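Side-chain contacts in putative aminopeptidase (Leishmania major, PDB 5NTH), which is probably a manganese-dependent aminopeptidase of the M17 leucyl aminopeptidase family, removing amino acids from the N-terminal ends of peptides: residues 151-156 against 211-216; 157-162 against 179-184; 329-334 against 529-534. All blocks are in the same frame, centred on the assembly; numbering follows the deposited sequence.

Contact 1. Residues 151-156 against 211-216; sequences VANAVA and TSVQLC
The amides of Gln214 and Asn153 each meet the facing helix, Gln214 with NE2 and Asn153 with OD1. The Gln214 amide brings NE2 up to the main-chain oxygen of Ala156, which lies at the amide's edge and almost in its plane. The Asn153 amide turns OD1 toward Val213, whose CG2 is 3.5 Å from it. The Gln214 bond is short and nearly straight, with NE2 2.8 Å from Ala156 O and an N-H...O angle of 165°. It reaches the oxygen from the side, at a C=O...N angle of 126° and somewhat tilted from the carbonyl plane. Ala156 ends helix 148-156 and the chain then leaves the helix, so its carbonyl lies where helical donors run out, and the Gln214 side chain supplies one. Gln214 gets there with CG beside its own backbone N and the chain extended beyond, which brings CG alongside the same oxygen. NE2 also bonds to Asn31 OD1, and OE1 is hydrogen-bonded as well, so the rotation of the amide is fixed from both ends. Val213 lies between the helices: its CG1 stands 4.1 Å from Ala156 CB, while the Asn153 side chain crosses it at about a right angle. The contact to OD1 is plain van der Waals packing; the polar hold on Asn153 is at ND2, bonded to Asp454 OD1 and Ser452 O. The two helix segments run at 34° to one another, their axes coming within 9.3 Å, with Ala156 and Val213 between them. Such buried helix-on-helix packing joins the N-terminal alpha/beta domain to helix 203-221 and, through it, to the catalytic domain in the two-domain M17 aminopeptidase fold.

Contact 2. Residues 157-162 against 179-184; sequences RAAPHS and MSLNVV
Ala159 and Pro160 run past Leu181 and Met179 in reversed chain order, with CA atoms 7.7 Å apart for Ala159 and Leu181 and 8.4 Å for Pro160 and Met179, and no hydrogen bond links the two backbones. Side chains bridge the gap in two neighbouring spots. At the first, Ala159 points its CB at one branch of Leu181, meeting CD1 at 3.7 Å. With CG beside its backbone N (chi1 -63°), Leu181 splits its two methyls: CD1 goes to Ala159 and CD2 packs on Val155. At the second, the pyrrolidine ring of Pro160 sits against the thioether of Met179, the two side chains crossing at about a right angle. Pro160 CG is 3.6 Å from Met179 SD, and Pro160 CD follows at 3.8 Å. Met179 holds CG in the crowded position between backbone N and carbonyl carbon (chi1 70°), and the chain bends at its end (chi3 -81°), so the sulfur rather than the terminal methyl faces the proline. The connection belongs to a beta-alpha-beta crossover of the six-stranded mixed sheet in the N-terminal domain: strand 137-142 is followed by helix 148-156 and then by strand 181-185, parallel and next to the first. Residues 157-162 begin the long irregular link between helix and second strand, and here the link is packed back on the approach to that strand. On either side of the touching pair in sequence, Arg157 O accepts a bond from Gln217 NE2 and His161 ND1 bonds to Asp221 OD2, tying the link to helix 203-221. On the strand side, Leu181 makes backbone hydrogen bonds with Asn31 and Thr33, and its side chain also touches Val124 of helix 117-127.

Contact 3. Residues 329-334 against 529-534; sequences FCAFIA and TLVFEF
This is a buried, mainly apolar helix-helix contact inside the catalytic domain, where helix 323-341 packs against the C-terminal helix 528-536. The domain has the alpha/beta fold of M17 peptidases, built on a mixed eight-stranded sheet, and helix 323-341 lies on that sheet through Phe329 and Phe332, which touch strand 349-361. The face turned to helix 528-536 carries two alanines one turn apart, Ala331 and Ala334. Small residues here let the chains come close: the CA atoms of Ala331 and Phe532 are 6.2 Å apart. Ala331 points its methyl toward the other helix and meets Val531, with CB 3.5 Å from CG1 and 3.7 Å from Val531 CB, so a single valine branch and its root take up the alanine. Val531 has that CG1 anti to its own backbone N (chi1 163°), which puts CG1 nearest the alanine and CG2 farther back. Phe532 makes the second half of the contact from a side chain that starts out along the interface and then swings in. Ring atom CD2 lies 4.1 Å from Ala334 CB. Beyond the pair, the same ring meets Phe346 edge-to-face and touches Ile209, so it also packs on helix 203-221. At the start of helix 528-536, Asp454 OD2 accepts weak hydrogen bonds from Thr529 N and Leu530 N. No hydrogen bond crosses between the two segments; the one polar atom in the contact is the main-chain oxygen of Ala334, at the edge of the Phe532 ring, near its plane and 4.0 Å from its CE2.

Overall arrangement
Contacts 1 and 2 have centres 9 Å apart, contacts 1 and 3 about 11 Å, and contacts 2 and 3 about 19 Å without touching, so contact 1 is the middle of the row. Along the chain, contact 2 falls between the two halves of contact 1, and contact 3 follows both. Helix 203-221 is the shared element: Gln214 packs on Ala159 of contact 2, while Ser212 OG probably hydrogen-bonds Cys330 O of contact 3 and Val213 touches Thr529. The row thus leads from the N-terminal sheet, across the domain boundary, to helices of the catalytic domain, away from the manganese site that holds actinonin.

Contact 1. Residues 151-156 against 211-216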
# COMPACT_ATOMS: atom_id res chain seq x y z
N VAL A 151 17.41 35.11 -21.63
CA VAL A 151 16.75 36.19 -20.94
C VAL A 151 15.30 36.34 -21.41
O VAL A 151 14.41 36.41 -20.58
CB VAL A 151 17.51 37.53 -21.13
CG1 VAL A 151 16.79 38.68 -20.41
CG2 VAL A 151 18.92 37.42 -20.58
N ALA A 152 15.02 36.38 -22.69
CA ALA A 152 13.63 36.58 -23.07
C ALA A 152 12.75 35.47 -22.46
O ALA A 152 11.68 35.76 -21.86
CB ALA A 152 13.47 36.64 -24.56
N ASN A 153 13.22 34.22 -22.59
CA ASN A 153 12.59 33.06 -21.96
C ASN A 153 12.49 33.17 -20.43
O ASN A 153 11.39 33.06 -19.91
CB ASN A 153 13.35 31.78 -22.35
CG ASN A 153 12.67 30.48 -21.86
OD1 ASN A 153 11.48 30.45 -21.58
ND2 ASN A 153 13.42 29.40 -21.80
N ALA A 154 13.61 33.41 -19.74
CA ALA A 154 13.68 33.46 -18.25
C ALA A 154 12.75 34.47 -17.61
O ALA A 154 12.25 34.28 -16.48
CB ALA A 154 15.10 33.77 -17.80
N VAL A 155 12.52 35.55 -18.34
CA VAL A 155 11.67 36.59 -17.84
C VAL A 155 10.25 36.32 -18.17
O VAL A 155 9.40 36.44 -17.31
CB VAL A 155 12.05 37.95 -18.44
CG1 VAL A 155 11.05 39.02 -18.04
CG2 VAL A 155 13.45 38.34 -17.98
N ALA A 156 9.98 36.00 -19.43
CA ALA A 156 8.61 35.69 -19.90
C ALA A 156 7.91 34.67 -19.04
O ALA A 156 6.76 34.83 -18.65
CB ALA A 156 8.65 35.17 -21.32
N THR A 211 5.87 35.97 -26.35
CA THR A 211 4.46 35.66 -26.65
C THR A 211 4.22 34.16 -26.71
O THR A 211 3.23 33.67 -26.15
CB THR A 211 4.01 36.31 -27.97
OG1 THR A 211 3.96 37.73 -27.82
CG2 THR A 211 2.64 35.84 -28.41
N SER A 212 5.11 33.44 -27.40
CA SER A 212 4.99 32.00 -27.51
C SER A 212 5.22 31.26 -26.19
O SER A 212 4.53 30.29 -25.92
CB SER A 212 5.91 31.40 -28.60
OG SER A 212 5.25 31.33 -29.86
N VAL A 213 6.20 31.65 -25.40
CA VAL A 213 6.41 30.97 -24.12
C VAL A 213 5.14 31.15 -23.26
O VAL A 213 4.57 30.18 -22.74
CB VAL A 213 7.62 31.55 -23.37
CG1 VAL A 213 7.56 31.23 -21.89
CG2 VAL A 213 8.92 31.03 -23.92
N GLN A 214 4.68 32.38 -23.14
CA GLN A 214 3.47 32.64 -22.37
C GLN A 214 2.16 32.06 -22.92
O GLN A 214 1.29 31.71 -22.13
CB GLN A 214 3.32 34.13 -22.16
CG GLN A 214 4.22 34.58 -21.04
CD GLN A 214 4.12 36.04 -20.80
OE1 GLN A 214 3.40 36.72 -21.50
NE2 GLN A 214 4.84 36.54 -19.82
N LEU A 215 2.00 31.99 -24.23
CA LEU A 215 0.84 31.28 -24.78
C LEU A 215 0.95 29.82 -24.33
O LEU A 215 -0.03 29.18 -23.95
CB LEU A 215 0.79 31.35 -26.30
CG LEU A 215 -0.30 30.52 -26.93
CD1 LEU A 215 -1.65 30.66 -26.25
CD2 LEU A 215 -0.44 30.87 -28.39
N CYS A 216 2.16 29.31 -24.32
CA CYS A 216 2.38 27.96 -23.88
C CYS A 216 1.99 27.76 -22.42
O CYS A 216 1.30 26.80 -22.10
CB CYS A 216 3.83 27.56 -24.14
SG CYS A 216 4.07 25.85 -23.77

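Contact 2. Residues 157-162 against 179-184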
# COMPACT_ATOMS: atom_id res chain seq x y z
N ARG A 157 8.66 33.62 -18.70
CA ARG A 157 8.10 32.46 -18.03
C ARG A 157 7.96 32.74 -16.55
O ARG A 157 7.34 31.92 -15.87
CB ARG A 157 8.98 31.21 -18.23
CG ARG A 157 10.25 31.21 -17.41
CD ARG A 157 11.06 29.95 -17.61
NE ARG A 157 12.35 30.03 -16.91
CZ ARG A 157 13.42 29.27 -17.12
NH1 ARG A 157 13.39 28.30 -18.04
NH2 ARG A 157 14.54 29.46 -16.41
N ALA A 158 8.56 33.83 -16.07
CA ALA A 158 8.56 34.17 -14.64
C ALA A 158 7.52 35.23 -14.27
O ALA A 158 7.40 35.61 -13.11
CB ALA A 158 9.95 34.57 -14.19
N ALA A 159 6.75 35.67 -15.24
CA ALA A 159 5.74 36.67 -15.00
C ALA A 159 4.58 36.00 -14.33
O ALA A 159 4.38 34.82 -14.51
CB ALA A 159 5.28 37.28 -16.31
N PRO A 160 3.76 36.78 -13.62
CA PRO A 160 2.50 36.20 -13.13
C PRO A 160 1.67 35.63 -14.27
O PRO A 160 1.57 36.25 -15.33
CB PRO A 160 1.77 37.39 -12.44
CG PRO A 160 2.71 38.56 -12.48
CD PRO A 160 3.82 38.25 -13.47
N HIS A 161 1.07 34.46 -14.05
CA HIS A 161 0.47 33.68 -15.14
C HIS A 161 -0.84 34.27 -15.60
O HIS A 161 -1.59 34.76 -14.80
CB HIS A 161 0.26 32.22 -14.71
CG HIS A 161 1.54 31.49 -14.48
ND1 HIS A 161 1.70 30.15 -14.76
CD2 HIS A 161 2.74 31.92 -14.01
CE1 HIS A 161 2.93 29.79 -14.48
NE2 HIS A 161 3.58 30.84 -14.01
N SER A 162 -1.11 34.19 -16.90
CA SER A 162 -2.30 34.79 -17.48
C SER A 162 -3.59 34.03 -17.20
O SER A 162 -4.64 34.65 -17.20
CB SER A 162 -2.14 35.01 -18.98
OG SER A 162 -2.26 33.83 -19.73
N MET A 179 -0.18 43.62 -15.03
CA MET A 179 1.07 44.32 -14.89
C MET A 179 1.87 44.14 -16.17
O MET A 179 1.36 43.69 -17.18
CB MET A 179 1.80 43.74 -13.68
CG MET A 179 2.31 42.33 -13.92
SD MET A 179 3.72 41.98 -12.91
CE MET A 179 5.08 42.72 -13.79
N SER A 180 3.15 44.49 -16.12
CA SER A 180 3.96 44.50 -17.30
C SER A 180 5.42 44.52 -16.98
O SER A 180 5.83 45.25 -16.09
CB SER A 180 3.62 45.73 -18.11
OG SER A 180 4.11 45.51 -19.39
N LEU A 181 6.22 43.77 -17.74
CA LEU A 181 7.67 43.71 -17.51
C LEU A 181 8.42 44.36 -18.64
O LEU A 181 8.15 44.08 -19.78
CB LEU A 181 8.17 42.29 -17.36
CG LEU A 181 7.62 41.50 -16.18
CD1 LEU A 181 6.28 40.88 -16.57
CD2 LEU A 181 8.58 40.41 -15.78
N ASN A 182 9.35 45.25 -18.29
CA ASN A 182 10.15 46.00 -19.26
C ASN A 182 11.63 45.58 -19.11
O ASN A 182 12.29 45.91 -18.11
CB ASN A 182 9.96 47.49 -19.01
CG ASN A 182 10.77 48.36 -19.96
OD1 ASN A 182 11.69 49.08 -19.53
ND2 ASN A 182 10.46 48.28 -21.27
N VAL A 183 12.14 44.83 -20.08
CA VAL A 183 13.49 44.28 -19.96
C VAL A 183 14.50 45.26 -20.54
O VAL A 183 14.36 45.75 -21.68
CB VAL A 183 13.67 42.90 -20.64
CG1 VAL A 183 15.00 42.28 -20.23
CG2 VAL A 183 12.57 41.93 -20.23
N VAL A 184 15.52 45.49 -19.74
CA VAL A 184 16.64 46.35 -20.09
C VAL A 184 17.89 45.53 -19.92
O VAL A 184 18.39 45.36 -18.82
CB VAL A 184 16.71 47.59 -19.17
CG1 VAL A 184 17.85 48.50 -19.59
CG2 VAL A 184 15.41 48.37 -19.21

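Contact 3. Residues 329-334 against 529-534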
# COMPACT_ATOMS: atom_id res chain seq x y z
N PHE A 329 3.92 23.36 -30.52
CA PHE A 329 2.94 24.20 -31.22
C PHE A 329 3.35 25.66 -31.18
O PHE A 329 3.37 26.32 -32.21
CB PHE A 329 1.58 24.09 -30.56
CG PHE A 329 0.53 25.01 -31.14
CD1 PHE A 329 0.15 24.93 -32.46
CD2 PHE A 329 -0.17 25.91 -30.31
CE1 PHE A 329 -0.88 25.74 -32.96
CE2 PHE A 329 -1.19 26.74 -30.80
CZ PHE A 329 -1.54 26.65 -32.13
N CYS A 330 3.67 26.16 -29.99
CA CYS A 330 4.04 27.55 -29.84
C CYS A 330 5.44 27.84 -30.40
O CYS A 330 5.69 28.95 -30.83
CB CYS A 330 3.99 27.99 -28.37
SG CYS A 330 2.37 27.91 -27.61
N ALA A 331 6.36 26.88 -30.37
CA ALA A 331 7.61 27.00 -31.13
C ALA A 331 7.35 27.16 -32.62
O ALA A 331 7.91 28.07 -33.26
CB ALA A 331 8.53 25.83 -30.89
N PHE A 332 6.50 26.32 -33.20
CA PHE A 332 6.08 26.53 -34.61
C PHE A 332 5.66 27.98 -34.91
O PHE A 332 6.08 28.56 -35.91
CB PHE A 332 4.94 25.59 -34.97
CG PHE A 332 4.39 25.77 -36.36
CD1 PHE A 332 5.01 25.18 -37.45
CD2 PHE A 332 3.22 26.46 -36.56
CE1 PHE A 332 4.47 25.31 -38.72
CE2 PHE A 332 2.67 26.59 -37.81
CZ PHE A 332 3.30 26.03 -38.91
N ILE A 333 4.88 28.57 -34.02
CA ILE A 333 4.32 29.91 -34.21
C ILE A 333 5.42 30.95 -34.24
O ILE A 333 5.41 31.81 -35.11
CB ILE A 333 3.33 30.22 -33.08
CG1 ILE A 333 2.10 29.33 -33.30
CG2 ILE A 333 2.96 31.71 -33.03
CD1 ILE A 333 1.02 29.48 -32.26
N ALA A 334 6.33 30.86 -33.27
CA ALA A 334 7.43 31.79 -33.14
C ALA A 334 8.40 31.70 -34.33
O ALA A 334 8.79 32.73 -34.90
CB ALA A 334 8.17 31.50 -31.86
N THR A 529 11.47 27.56 -26.38
CA THR A 529 12.76 28.20 -26.59
C THR A 529 13.86 27.17 -26.85
O THR A 529 14.93 27.51 -27.40
CB THR A 529 13.14 29.11 -25.40
OG1 THR A 529 12.03 29.96 -25.06
CG2 THR A 529 14.30 30.02 -25.74
N LEU A 530 13.63 25.92 -26.44
CA LEU A 530 14.57 24.87 -26.76
C LEU A 530 14.60 24.72 -28.28
O LEU A 530 15.66 24.76 -28.89
CB LEU A 530 14.17 23.58 -26.08
CG LEU A 530 15.07 22.38 -26.40
CD1 LEU A 530 16.51 22.53 -25.91
CD2 LEU A 530 14.41 21.16 -25.80
N VAL A 531 13.42 24.62 -28.87
CA VAL A 531 13.22 24.37 -30.30
C VAL A 531 13.59 25.55 -31.19
O VAL A 531 14.13 25.38 -32.28
CB VAL A 531 11.75 24.02 -30.55
CG1 VAL A 531 11.36 24.14 -32.01
CG2 VAL A 531 11.49 22.61 -30.09
N PHE A 532 13.27 26.75 -30.74
CA PHE A 532 13.74 27.94 -31.40
C PHE A 532 15.27 27.91 -31.51
O PHE A 532 15.80 28.07 -32.59
CB PHE A 532 13.24 29.16 -30.65
CG PHE A 532 13.30 30.42 -31.45
CD1 PHE A 532 14.43 31.19 -31.46
CD2 PHE A 532 12.20 30.82 -32.22
CE1 PHE A 532 14.47 32.36 -32.20
CE2 PHE A 532 12.23 31.99 -32.97
CZ PHE A 532 13.37 32.76 -32.96
N GLU A 533 15.97 27.66 -30.41
CA GLU A 533 17.45 27.62 -30.45
C GLU A 533 17.95 26.50 -31.35
O GLU A 533 18.73 26.75 -32.27
CB GLU A 533 18.07 27.42 -29.07
CG GLU A 533 18.34 28.73 -28.35
CD GLU A 533 19.36 29.63 -29.07
OE1 GLU A 533 20.42 29.13 -29.52
OE2 GLU A 533 19.09 30.87 -29.17
N PHE A 534 17.48 25.30 -31.07
CA PHE A 534 17.88 24.12 -31.79
C PHE A 534 17.79 24.30 -33.30
O PHE A 534 18.74 24.00 -34.01
CB PHE A 534 17.04 22.92 -31.33
CG PHE A 534 17.38 21.65 -32.05
CD1 PHE A 534 18.54 20.95 -31.73
CD2 PHE A 534 16.56 21.18 -33.06
CE1 PHE A 534 18.87 19.80 -32.41
CE2 PHE A 534 16.88 20.01 -33.74
CZ PHE A 534 18.04 19.32 -33.42